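Local atomic coordinates of gamma-glutamyltranspeptidase (Klebsiella pneumoniae subsp. pneumoniae, PDB entry 5HFT), a protein that catalyses the conversion of oxamate to oxalate, a step in the degradation of uric acid. Residues A[93-98]-A[135-140]; A[117-122]-A[181-186]; A[166-171]-A[202-207]; A[216-221]-A[229-234]. All coordinates share one frame; numbering follows the deposited sequence.

Interaction 1: A[93-98]-A[135-140]; sequences IAIDAS and VEALRI
Ile-95 packs most closely against the helix, and its methyl CD1 does the touching. Ile-95 CD1 lies 3.7 Å from Ala-137 CB and 3.8 Å from Ile-140 CD1, while the CG of Glu-136 borders it as well. An extended second torsion (chi2 -174°) carries CD1 away from the strand and onto the helix. Alanine suits position 137 because a short side chain lets that methyl come down close to the helix backbone. Strand 93-97 pairs with strand 80-86 as an antiparallel two-stranded sheet, and residues 135-140 of helix 130-144 lie along one face of it, nearly antiparallel to 93-97 (157° between the segments). The arrangement is consistent with the helix-on-sheet layering of the N-terminal nucleophile hydrolase fold, to which gamma-glutamyltransferases belong. Trp-83 of the neighbouring strand touches both Ile-95 and Ala-137 and so continues the apolar layer. Toward the start of the strand the packing is looser and less buried. There Ile-93 meets the helix through CG2 alone, 3.9 Å from Ile-140 CD1, the two isoleucine branches passing alongside one another, heading opposite ways. Glu-136 is partly exposed: its CG serves the apolar contact, while its chain bends at chi2 (95°) and sends the carboxylate to a salt bridge with Arg-258, whose side chain also lies against Ile-93 and Ile-140.

Interaction 2: A[117-122]-A[181-186]; sequences PNRGPQ and EELRHQ
Arg-119 NE and Glu-182 OE2, 3.5 Å apart, form the salt bridge of this contact, a long one. The two side chains cross at about a right angle, with the guanidinium and carboxylate planes turned 60° from each other, and Glu-182 OE1 lies 3.5 Å from Arg-119 NH2. The attraction is therefore general rather than a matched pair of straight bonds, which fits a glutamate on the exposed side of its helix. Leu-183 approaches differently. Leu-183 CG lies over one face of the guanidinium, with CD2 3.6 Å from Arg-119 NH1 and equally near the arginine CD. Arginine suits the place because its methylenes and flat head accept apolar cover while its N-H groups serve polar partners. The strongest of those partners is outside both segments: NH1 donates to the backbone of the other protein chain in the assembly. The contact thus sits at a subunit interface, where an irregular loop between strand 93-97 and helix 130-144 meets helix 180-183 and the type I beta turn from Leu-183 to Gln-186. Gln-186 bends back at chi2 (-73°) to lay its amide alongside the loop backbone, NE2 beside Arg-119 CB and Gln-186 OE1 3.4 Å from Gly-120 CA. Gly-120 takes a positive phi (89°) that suits a residue with no side chain.

Interaction 3: A[166-171]-A[202-207]; sequences IPVTAS and PGSRFR
Val-168 gives up more surface to 202-207 than any other residue of its segment. Val-168 CB lies 3.6 Å from Ser-204 O, and from there the side chain forks. Val-168 CG1, set anti to the backbone N (chi1 176°), reaches toward Pro-202 and comes 4.2 Å from Pro-202 CA. On the other side Val-168 CG2 is nearest to Ser-204 O, at 3.2 Å, and also meets Phe-206 CB and Ser-204 OG. Valine's branch at CB sends one methyl toward Pro-202 and the other toward Phe-206, close to the backbone. The serine hydroxyl is turned to a polar partner elsewhere, bonding to the carbonyl of Arg-201. Behind these side chains the backbones are joined as a minimal two-stranded antiparallel sheet, in which Ile-166 and Phe-206 form a hydrogen-bonded pair: Ile-166 N reaches Phe-206 O at 2.8 Å, and Phe-206 N returns a bond to Ile-166 O. Pro-167, which has no N-H to give, falls suitably in the non-hydrogen-bonded pair with Arg-205. Beyond the strands the pairing runs on, with Val-168 N donating to Ser-204 O and Gly-203 N meeting Val-168 O at 3.0 Å. Ile-166 and Phe-206 start out on the same face of the sheet, side by side, the isoleucine CG1 at the ring edge, and the ring then runs on away from the strand pair. There Gln-172 touches both, and helix 56-70 covers Ile-166 through Val-69 and Val-70. Thr-169 occupies the N-cap position of helix 170-178.

Interaction 4: A[216-221]-A[229-234]; sequences RMLASD and GPLAER
Met-217 inserts its thioether between Pro-230, Leu-231 and Arg-234, and it loses more surface to the contact than any other residue. The chain runs out straight to the sulfur and bends at chi3 (82°), which turns CE back over the start of the facing helix, where Met-217 CE lies 3.6 Å from Pro-230 CB and close to Leu-231 N. Met-217 SD sits 3.4 Å above one face of the Arg-234 guanidinium, offset toward its rim, with Arg-234 NH1 at 3.5 Å. A flexible, polarisable side chain suits this spot, since it must meet a proline, a leucine and a charged plane at once. Leu-231, second in buried area, faces inward. Leu-231 CD1 lies 4.0 Å from Met-217 SD, while CD2 goes to Leu-218 CD2 at 3.8 Å; the fork thereby spans Met-217 and Leu-218. Helices 209-221 and 230-242 run roughly antiparallel (143° between the segments), joined by a short connection containing helix 225-228, and Phe-226 of this connection packs on both Leu-218 and Leu-231. Pro-230 opens the second helix directly after the N-cap residue Gly-229, a position at which a proline costs no helical hydrogen bond. Its ring is met from the opposite direction by Asp-221, with Asp-221 OD2 3.2 Å from Pro-230 CG. Both residues are exposed. Within helix 209-221, Ser-220 OG bonds back to Arg-216 O, which also accepts from Ser-220 N.

Overall arrangement
Interaction 1 is the buried one, a largely aliphatic strand-to-helix seam whose centre lies about 11 Å from the centre of the chain; the centres of the other three lie 20 to 22 Å out, and these contacts are only partly buried. Their chemistry differs accordingly. Interaction 3 relies on backbone hydrogen bonds, interaction 4 on mixed apolar and sulfur-guanidinium packing between two helices, and interaction 2 on a long salt bridge and an amide beside the second protein chain. No two share a helix or strand, yet neighbours follow closely in sequence: helix 170-178 leads from interaction 3 to helix 180-183 of interaction 2, and strand 205-206 precedes helix 209-221 of interaction 4.

Interaction 1: A[93-98]-A[135-140]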
loop_
_atom_site.group_PDB
_atom_site.type_symbol
_atom_site.label_atom_id
_atom_site.label_comp_id
_atom_site.label_asym_id
_atom_site.label_seq_id
_atom_site.Cartn_x
_atom_site.Cartn_y
_atom_site.Cartn_z
ATOM N N ILE A 93 -11.116 -0.887 -11.294
ATOM C CA ILE A 93 -11.726 -1.624 -10.195
ATOM C C ILE A 93 -10.918 -1.378 -8.935
ATOM O O ILE A 93 -9.693 -1.578 -8.924
ATOM C CB ILE A 93 -11.814 -3.131 -10.486
ATOM C CG1 ILE A 93 -12.534 -3.385 -11.814
ATOM C CG2 ILE A 93 -12.480 -3.850 -9.329
ATOM C CD1 ILE A 93 -12.286 -4.782 -12.353
ATOM N N ALA A 94 -11.607 -0.960 -7.874
ATOM C CA ALA A 94 -10.994 -0.653 -6.594
ATOM C C ALA A 94 -11.330 -1.722 -5.560
ATOM O O ALA A 94 -12.407 -2.319 -5.583
ATOM C CB ALA A 94 -11.437 0.720 -6.098
ATOM N N ILE A 95 -10.375 -1.988 -4.673
ATOM C CA ILE A 95 -10.522 -2.969 -3.606
ATOM C C ILE A 95 -10.080 -2.294 -2.318
ATOM O O ILE A 95 -8.895 -1.985 -2.153
ATOM C CB ILE A 95 -9.699 -4.234 -3.853
ATOM C CG1 ILE A 95 -10.021 -4.856 -5.205
ATOM C CG2 ILE A 95 -9.971 -5.230 -2.744
ATOM C CD1 ILE A 95 -9.320 -6.177 -5.413
ATOM N N ASP A 96 -11.020 -2.041 -1.418
ATOM C CA ASP A 96 -10.698 -1.540 -0.088
ATOM C C ASP A 96 -10.614 -2.768 0.806
ATOM O O ASP A 96 -11.630 -3.298 1.262
ATOM C CB ASP A 96 -11.761 -0.564 0.406
ATOM C CG ASP A 96 -11.457 -0.019 1.791
ATOM O OD1 ASP A 96 -10.572 -0.574 2.465
ATOM O OD2 ASP A 96 -12.142 0.927 2.240
ATOM N N ALA A 97 -9.407 -3.237 1.061
ATOM C CA ALA A 97 -9.266 -4.438 1.876
ATOM C C ALA A 97 -8.829 -4.079 3.291
ATOM O O ALA A 97 -7.826 -4.577 3.786
ATOM C CB ALA A 97 -8.293 -5.409 1.204
ATOM N N SER A 98 -9.561 -3.189 3.957
ATOM C CA SER A 98 -9.223 -2.775 5.307
ATOM C C SER A 98 -10.284 -3.262 6.289
ATOM O O SER A 98 -11.486 -3.184 6.016
ATOM C CB SER A 98 -9.038 -1.257 5.395
ATOM O OG SER A 98 -10.255 -0.569 5.247
ATOM N N VAL A 135 -7.722 -12.412 -1.886
ATOM C CA VAL A 135 -8.739 -13.377 -2.304
ATOM C C VAL A 135 -9.684 -12.736 -3.309
ATOM O O VAL A 135 -10.075 -13.375 -4.291
ATOM C CB VAL A 135 -9.501 -13.980 -1.097
ATOM C CG1 VAL A 135 -10.273 -12.950 -0.329
ATOM C CG2 VAL A 135 -10.475 -15.047 -1.562
ATOM N N GLU A 136 -10.027 -11.455 -3.109
ATOM C CA GLU A 136 -10.939 -10.765 -4.025
ATOM C C GLU A 136 -10.278 -10.471 -5.373
ATOM O O GLU A 136 -10.871 -10.707 -6.434
ATOM C CB GLU A 136 -11.451 -9.470 -3.391
ATOM C CG GLU A 136 -12.117 -8.544 -4.414
ATOM C CD GLU A 136 -13.618 -8.716 -4.478
ATOM O OE1 GLU A 136 -14.174 -9.305 -3.524
ATOM O OE2 GLU A 136 -14.243 -8.254 -5.462
ATOM N N ALA A 137 -9.067 -9.917 -5.353
ATOM C CA ALA A 137 -8.369 -9.633 -6.604
ATOM C C ALA A 137 -8.192 -10.899 -7.434
ATOM O O ALA A 137 -8.251 -10.857 -8.671
ATOM C CB ALA A 137 -7.013 -8.988 -6.314
ATOM N N LEU A 138 -7.950 -12.031 -6.775
ATOM C CA LEU A 138 -7.733 -13.264 -7.520
ATOM C C LEU A 138 -9.002 -13.719 -8.219
ATOM O O LEU A 138 -8.953 -14.165 -9.371
ATOM C CB LEU A 138 -7.213 -14.361 -6.599
ATOM C CG LEU A 138 -5.753 -14.251 -6.178
ATOM C CD1 LEU A 138 -5.453 -15.285 -5.091
ATOM C CD2 LEU A 138 -4.817 -14.382 -7.383
ATOM N N ARG A 139 -10.141 -13.637 -7.533
ATOM C CA ARG A 139 -11.419 -13.927 -8.175
ATOM C C ARG A 139 -11.661 -12.968 -9.332
ATOM O O ARG A 139 -12.255 -13.347 -10.348
ATOM C CB ARG A 139 -12.562 -13.857 -7.154
ATOM N N ILE A 140 -11.220 -11.713 -9.186
ATOM C CA ILE A 140 -11.245 -10.781 -10.311
ATOM C C ILE A 140 -10.324 -11.261 -11.415
ATOM O O ILE A 140 -10.686 -11.256 -12.594
ATOM C CB ILE A 140 -10.839 -9.370 -9.852
ATOM C CG1 ILE A 140 -11.870 -8.760 -8.904
ATOM C CG2 ILE A 140 -10.558 -8.503 -11.033
ATOM C CD1 ILE A 140 -11.421 -7.433 -8.331
#

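Interaction 2: A[117-122]-A[181-186]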
loop_
_atom_site.group_PDB
_atom_site.type_symbol
_atom_site.label_atom_id
_atom_site.label_comp_id
_atom_site.label_asym_id
_atom_site.label_seq_id
_atom_site.Cartn_x
_atom_site.Cartn_y
_atom_site.Cartn_z
ATOM N N PRO A 117 -4.729 3.237 22.939
ATOM C CA PRO A 117 -3.274 3.018 23.021
ATOM C C PRO A 117 -2.614 2.732 21.681
ATOM O O PRO A 117 -3.274 2.281 20.738
ATOM C CB PRO A 117 -3.164 1.802 23.951
ATOM C CG PRO A 117 -4.511 1.131 23.887
ATOM C CD PRO A 117 -5.473 2.269 23.762
ATOM N N ASN A 118 -1.305 2.970 21.584
ATOM C CA ASN A 118 -0.632 2.727 20.315
ATOM C C ASN A 118 -0.089 1.318 20.237
ATOM O O ASN A 118 -0.161 0.688 19.184
ATOM C CB ASN A 118 0.539 3.687 20.132
ATOM C CG ASN A 118 0.122 5.118 20.152
ATOM O OD1 ASN A 118 -0.928 5.470 19.624
ATOM N ND2 ASN A 118 0.944 5.969 20.764
ATOM N N ARG A 119 0.413 0.795 21.340
ATOM C CA ARG A 119 0.948 -0.553 21.387
ATOM C C ARG A 119 0.127 -1.381 22.373
ATOM O O ARG A 119 -0.766 -0.872 23.045
ATOM C CB ARG A 119 2.441 -0.514 21.738
ATOM C CG ARG A 119 3.162 0.733 21.170
ATOM C CD ARG A 119 3.390 0.676 19.637
ATOM N NE ARG A 119 4.320 1.718 19.180
ATOM C CZ ARG A 119 5.084 1.654 18.085
ATOM N NH1 ARG A 119 5.057 0.584 17.292
ATOM N NH2 ARG A 119 5.890 2.672 17.781
ATOM N N GLY A 120 0.412 -2.674 22.432
ATOM C CA GLY A 120 -0.316 -3.583 23.283
ATOM C C GLY A 120 -1.540 -4.179 22.610
ATOM O O GLY A 120 -2.009 -3.707 21.565
ATOM N N PRO A 121 -2.092 -5.227 23.224
ATOM C CA PRO A 121 -3.275 -5.901 22.645
ATOM C C PRO A 121 -4.477 -4.998 22.422
ATOM O O PRO A 121 -5.334 -5.336 21.599
ATOM C CB PRO A 121 -3.599 -6.987 23.682
ATOM C CG PRO A 121 -2.275 -7.255 24.353
ATOM C CD PRO A 121 -1.560 -5.931 24.402
ATOM N N GLN A 122 -4.587 -3.877 23.136
ATOM C CA GLN A 122 -5.719 -2.981 22.953
ATOM C C GLN A 122 -5.577 -2.088 21.725
ATOM O O GLN A 122 -6.565 -1.481 21.294
ATOM C CB GLN A 122 -5.903 -2.114 24.201
ATOM N N GLU A 181 13.118 -0.441 22.837
ATOM C CA GLU A 181 12.801 -0.255 24.248
ATOM C C GLU A 181 11.293 -0.263 24.483
ATOM O O GLU A 181 10.816 -0.832 25.470
ATOM C CB GLU A 181 13.431 1.046 24.755
ATOM N N GLU A 182 10.524 0.263 23.535
ATOM C CA GLU A 182 9.082 0.398 23.705
ATOM C C GLU A 182 8.348 -0.914 23.433
ATOM O O GLU A 182 7.518 -1.345 24.245
ATOM C CB GLU A 182 8.597 1.506 22.770
ATOM C CG GLU A 182 7.139 1.496 22.383
ATOM C CD GLU A 182 6.744 2.791 21.673
ATOM O OE1 GLU A 182 7.545 3.268 20.829
ATOM O OE2 GLU A 182 5.646 3.335 21.968
ATOM N N LEU A 183 8.686 -1.595 22.334
ATOM C CA LEU A 183 8.090 -2.872 21.952
ATOM C C LEU A 183 8.787 -4.096 22.556
ATOM O O LEU A 183 8.384 -5.226 22.256
ATOM C CB LEU A 183 8.091 -3.009 20.431
ATOM C CG LEU A 183 7.437 -1.888 19.607
ATOM C CD1 LEU A 183 7.785 -2.035 18.147
ATOM C CD2 LEU A 183 5.931 -1.846 19.772
ATOM N N ARG A 184 9.835 -3.914 23.365
ATOM C CA ARG A 184 10.606 -5.060 23.843
ATOM C C ARG A 184 9.723 -6.092 24.547
ATOM O O ARG A 184 10.003 -7.301 24.493
ATOM C CB ARG A 184 11.708 -4.583 24.786
ATOM C CG ARG A 184 12.607 -5.653 25.291
ATOM C CD ARG A 184 13.603 -5.088 26.275
ATOM N NE ARG A 184 14.919 -4.903 25.686
ATOM C CZ ARG A 184 15.510 -3.718 25.574
ATOM N NH1 ARG A 184 16.707 -3.623 25.006
ATOM N NH2 ARG A 184 14.914 -2.625 26.038
ATOM N N HIS A 185 8.678 -5.641 25.239
ATOM C CA HIS A 185 7.920 -6.511 26.130
ATOM C C HIS A 185 6.597 -7.009 25.550
ATOM O O HIS A 185 5.937 -7.842 26.192
ATOM C CB HIS A 185 7.676 -5.783 27.447
ATOM C CG HIS A 185 8.895 -5.713 28.313
ATOM N ND1 HIS A 185 9.554 -6.841 28.760
ATOM C CD2 HIS A 185 9.598 -4.654 28.777
ATOM C CE1 HIS A 185 10.604 -6.477 29.470
ATOM N NE2 HIS A 185 10.658 -5.156 29.492
ATOM N N GLN A 186 6.213 -6.558 24.347
ATOM C CA GLN A 186 4.906 -6.896 23.798
ATOM C C GLN A 186 4.787 -8.384 23.477
ATOM O O GLN A 186 5.779 -9.048 23.173
ATOM C CB GLN A 186 4.626 -6.078 22.550
ATOM C CG GLN A 186 4.758 -4.613 22.766
ATOM C CD GLN A 186 3.617 -4.068 23.574
ATOM O OE1 GLN A 186 2.734 -4.810 23.998
ATOM N NE2 GLN A 186 3.624 -2.762 23.797
#

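Interaction 3: A[166-171]-A[202-207]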
loop_
_atom_site.group_PDB
_atom_site.type_symbol
_atom_site.label_atom_id
_atom_site.label_comp_id
_atom_site.label_asym_id
_atom_site.label_seq_id
_atom_site.Cartn_x
_atom_site.Cartn_y
_atom_site.Cartn_z
ATOM N N ILE A 166 15.768 -14.139 4.960
ATOM C CA ILE A 166 15.860 -12.958 4.109
ATOM C C ILE A 166 17.171 -12.266 4.444
ATOM O O ILE A 166 17.731 -12.452 5.541
ATOM C CB ILE A 166 14.662 -11.999 4.306
ATOM C CG1 ILE A 166 14.612 -11.477 5.750
ATOM C CG2 ILE A 166 13.373 -12.684 3.919
ATOM C CD1 ILE A 166 13.880 -10.168 5.935
ATOM N N PRO A 167 17.694 -11.463 3.526
ATOM C CA PRO A 167 18.777 -10.547 3.899
ATOM C C PRO A 167 18.185 -9.418 4.720
ATOM O O PRO A 167 17.318 -8.691 4.232
ATOM C CB PRO A 167 19.313 -10.053 2.550
ATOM C CG PRO A 167 18.753 -11.028 1.521
ATOM C CD PRO A 167 17.451 -11.490 2.073
ATOM N N VAL A 168 18.615 -9.296 5.980
ATOM C CA VAL A 168 18.032 -8.246 6.811
ATOM C C VAL A 168 18.274 -6.910 6.134
ATOM O O VAL A 168 19.412 -6.531 5.843
ATOM C CB VAL A 168 18.585 -8.284 8.245
ATOM C CG1 VAL A 168 18.042 -7.126 9.071
ATOM C CG2 VAL A 168 18.172 -9.546 8.903
ATOM N N THR A 169 17.199 -6.220 5.819
ATOM C CA THR A 169 17.349 -4.851 5.374
ATOM C C THR A 169 17.849 -3.960 6.510
ATOM O O THR A 169 17.666 -4.237 7.697
ATOM C CB THR A 169 16.022 -4.356 4.808
ATOM O OG1 THR A 169 14.957 -4.889 5.615
ATOM C CG2 THR A 169 15.877 -4.793 3.353
ATOM N N ALA A 170 18.468 -2.855 6.119
ATOM C CA ALA A 170 18.935 -1.902 7.103
ATOM C C ALA A 170 17.765 -1.197 7.770
ATOM O O ALA A 170 17.825 -0.886 8.968
ATOM C CB ALA A 170 19.884 -0.896 6.459
ATOM N N SER A 171 16.690 -0.933 7.025
ATOM C CA SER A 171 15.575 -0.228 7.657
ATOM C C SER A 171 14.826 -1.130 8.639
ATOM O O SER A 171 14.336 -0.642 9.663
ATOM C CB SER A 171 14.620 0.346 6.606
ATOM O OG SER A 171 14.044 -0.679 5.833
ATOM N N PRO A 202 22.122 -5.745 9.980
ATOM C CA PRO A 202 21.893 -5.620 8.538
ATOM C C PRO A 202 22.798 -6.567 7.755
ATOM O O PRO A 202 23.951 -6.796 8.122
ATOM C CB PRO A 202 22.228 -4.151 8.261
ATOM C CG PRO A 202 21.986 -3.448 9.587
ATOM C CD PRO A 202 22.389 -4.444 10.626
ATOM N N GLY A 203 22.258 -7.168 6.696
ATOM C CA GLY A 203 23.047 -8.105 5.918
ATOM C C GLY A 203 23.093 -9.523 6.444
ATOM O O GLY A 203 23.676 -10.390 5.773
ATOM N N SER A 204 22.462 -9.799 7.593
ATOM C CA SER A 204 22.413 -11.133 8.177
ATOM C C SER A 204 21.204 -11.897 7.662
ATOM O O SER A 204 20.218 -11.318 7.207
ATOM C CB SER A 204 22.325 -11.070 9.705
ATOM O OG SER A 204 21.210 -10.282 10.106
ATOM N N ARG A 205 21.286 -13.219 7.762
ATOM C CA ARG A 205 20.170 -14.075 7.393
ATOM C C ARG A 205 19.183 -14.109 8.552
ATOM O O ARG A 205 19.577 -14.341 9.698
ATOM C CB ARG A 205 20.659 -15.486 7.049
ATOM C CG ARG A 205 19.591 -16.390 6.425
ATOM C CD ARG A 205 20.229 -17.497 5.618
ATOM N NE ARG A 205 19.362 -18.017 4.553
ATOM C CZ ARG A 205 19.818 -18.408 3.366
ATOM N NH1 ARG A 205 18.991 -18.884 2.433
ATOM N NH2 ARG A 205 21.117 -18.292 3.109
ATOM N N PHE A 206 17.910 -13.842 8.260
ATOM C CA PHE A 206 16.868 -13.729 9.278
ATOM C C PHE A 206 15.707 -14.614 8.852
ATOM O O PHE A 206 15.214 -14.488 7.726
ATOM C CB PHE A 206 16.413 -12.279 9.447
ATOM C CG PHE A 206 15.315 -12.086 10.451
ATOM C CD1 PHE A 206 15.597 -12.123 11.812
ATOM C CD2 PHE A 206 14.016 -11.804 10.045
ATOM C CE1 PHE A 206 14.603 -11.927 12.749
ATOM C CE2 PHE A 206 13.013 -11.607 10.968
ATOM C CZ PHE A 206 13.313 -11.670 12.344
ATOM N N ARG A 207 15.311 -15.533 9.729
ATOM C CA ARG A 207 14.268 -16.514 9.467
ATOM C C ARG A 207 12.984 -16.081 10.152
ATOM O O ARG A 207 12.962 -15.148 10.947
ATOM C CB ARG A 207 14.682 -17.922 9.938
ATOM C CG ARG A 207 15.588 -18.663 8.960
ATOM C CD ARG A 207 16.270 -19.868 9.560
ATOM N NE ARG A 207 16.766 -20.794 8.532
ATOM C CZ ARG A 207 18.027 -20.841 8.087
ATOM N NH1 ARG A 207 18.942 -19.996 8.556
ATOM N NH2 ARG A 207 18.376 -21.728 7.158
#

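Interaction 4: A[216-221]-A[229-234]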
loop_
_atom_site.group_PDB
_atom_site.type_symbol
_atom_site.label_atom_id
_atom_site.label_comp_id
_atom_site.label_asym_id
_atom_site.label_seq_id
_atom_site.Cartn_x
_atom_site.Cartn_y
_atom_site.Cartn_z
ATOM N N ARG A 216 2.268 -21.566 4.796
ATOM C CA ARG A 216 1.998 -22.922 4.324
ATOM C C ARG A 216 0.551 -23.329 4.563
ATOM O O ARG A 216 -0.007 -24.093 3.765
ATOM C CB ARG A 216 2.951 -23.922 4.971
ATOM C CG ARG A 216 4.290 -23.977 4.287
ATOM C CD ARG A 216 5.035 -25.217 4.682
ATOM N NE ARG A 216 5.574 -25.028 6.013
ATOM C CZ ARG A 216 6.850 -24.766 6.260
ATOM N NH1 ARG A 216 7.708 -24.678 5.244
ATOM N NH2 ARG A 216 7.251 -24.590 7.519
ATOM N N MET A 217 -0.062 -22.857 5.661
ATOM C CA MET A 217 -1.492 -23.085 5.871
ATOM C C MET A 217 -2.326 -22.406 4.790
ATOM O O MET A 217 -3.256 -23.015 4.243
ATOM C CB MET A 217 -1.919 -22.594 7.253
ATOM C CG MET A 217 -1.574 -23.540 8.392
ATOM S SD MET A 217 -2.237 -22.992 9.988
ATOM C CE MET A 217 -3.930 -23.583 9.895
ATOM N N LEU A 218 -1.999 -21.151 4.454
ATOM C CA LEU A 218 -2.731 -20.455 3.396
ATOM C C LEU A 218 -2.669 -21.219 2.082
ATOM O O LEU A 218 -3.645 -21.234 1.325
ATOM C CB LEU A 218 -2.193 -19.038 3.212
ATOM C CG LEU A 218 -2.501 -18.077 4.363
ATOM C CD1 LEU A 218 -1.977 -16.674 4.088
ATOM C CD2 LEU A 218 -4.002 -18.057 4.653
ATOM N N ALA A 219 -1.532 -21.871 1.802
ATOM C CA ALA A 219 -1.358 -22.577 0.533
ATOM C C ALA A 219 -2.137 -23.889 0.503
ATOM O O ALA A 219 -2.621 -24.298 -0.558
ATOM C CB ALA A 219 0.125 -22.831 0.261
ATOM N N SER A 220 -2.235 -24.585 1.641
ATOM C CA SER A 220 -2.956 -25.855 1.664
ATOM C C SER A 220 -4.453 -25.625 1.737
ATOM O O SER A 220 -5.212 -26.210 0.951
ATOM C CB SER A 220 -2.524 -26.706 2.865
ATOM O OG SER A 220 -1.118 -26.703 3.046
ATOM N N ASP A 221 -4.878 -24.759 2.685
ATOM C CA ASP A 221 -6.275 -24.426 2.973
ATOM C C ASP A 221 -6.875 -23.373 2.056
ATOM O O ASP A 221 -8.098 -23.340 1.926
ATOM C CB ASP A 221 -6.434 -23.889 4.403
ATOM C CG ASP A 221 -6.270 -24.950 5.471
ATOM O OD1 ASP A 221 -6.565 -26.125 5.173
ATOM O OD2 ASP A 221 -5.880 -24.592 6.610
ATOM N N GLY A 229 -11.343 -20.460 7.859
ATOM C CA GLY A 229 -10.790 -21.793 7.898
ATOM C C GLY A 229 -9.988 -22.050 9.162
ATOM O O GLY A 229 -10.138 -21.341 10.169
ATOM N N PRO A 230 -9.134 -23.092 9.131
ATOM C CA PRO A 230 -8.316 -23.426 10.321
ATOM C C PRO A 230 -7.470 -22.278 10.843
ATOM O O PRO A 230 -7.391 -22.072 12.061
ATOM C CB PRO A 230 -7.434 -24.589 9.826
ATOM C CG PRO A 230 -8.227 -25.233 8.732
ATOM C CD PRO A 230 -8.991 -24.095 8.058
ATOM N N LEU A 231 -6.815 -21.535 9.948
ATOM C CA LEU A 231 -5.994 -20.405 10.370
ATOM C C LEU A 231 -6.829 -19.321 11.040
ATOM O O LEU A 231 -6.335 -18.615 11.924
ATOM C CB LEU A 231 -5.231 -19.820 9.171
ATOM C CG LEU A 231 -4.280 -18.690 9.591
ATOM C CD1 LEU A 231 -3.276 -19.199 10.606
ATOM C CD2 LEU A 231 -3.595 -18.029 8.406
ATOM N N ALA A 232 -8.081 -19.138 10.621
ATOM C CA ALA A 232 -8.899 -18.144 11.293
ATOM C C ALA A 232 -9.153 -18.546 12.735
ATOM O O ALA A 232 -9.077 -17.713 13.647
ATOM C CB ALA A 232 -10.216 -17.973 10.551
ATOM N N GLU A 233 -9.407 -19.834 12.966
ATOM C CA GLU A 233 -9.646 -20.303 14.326
ATOM C C GLU A 233 -8.371 -20.270 15.164
ATOM O O GLU A 233 -8.424 -19.957 16.361
ATOM C CB GLU A 233 -10.305 -21.684 14.296
ATOM C CG GLU A 233 -11.748 -21.587 13.744
ATOM C CD GLU A 233 -12.497 -22.895 13.774
ATOM O OE1 GLU A 233 -12.076 -23.842 13.070
ATOM O OE2 GLU A 233 -13.531 -22.960 14.475
ATOM N N ARG A 234 -7.218 -20.584 14.568
ATOM C CA ARG A 234 -5.976 -20.384 15.303
ATOM C C ARG A 234 -5.742 -18.909 15.606
ATOM O O ARG A 234 -5.198 -18.570 16.662
ATOM C CB ARG A 234 -4.778 -20.948 14.534
ATOM C CG ARG A 234 -3.449 -20.658 15.242
ATOM C CD ARG A 234 -2.280 -20.714 14.319
ATOM N NE ARG A 234 -1.734 -22.062 14.209
ATOM C CZ ARG A 234 -0.773 -22.404 13.352
ATOM N NH1 ARG A 234 -0.253 -21.497 12.519
ATOM N NH2 ARG A 234 -0.329 -23.654 13.322
#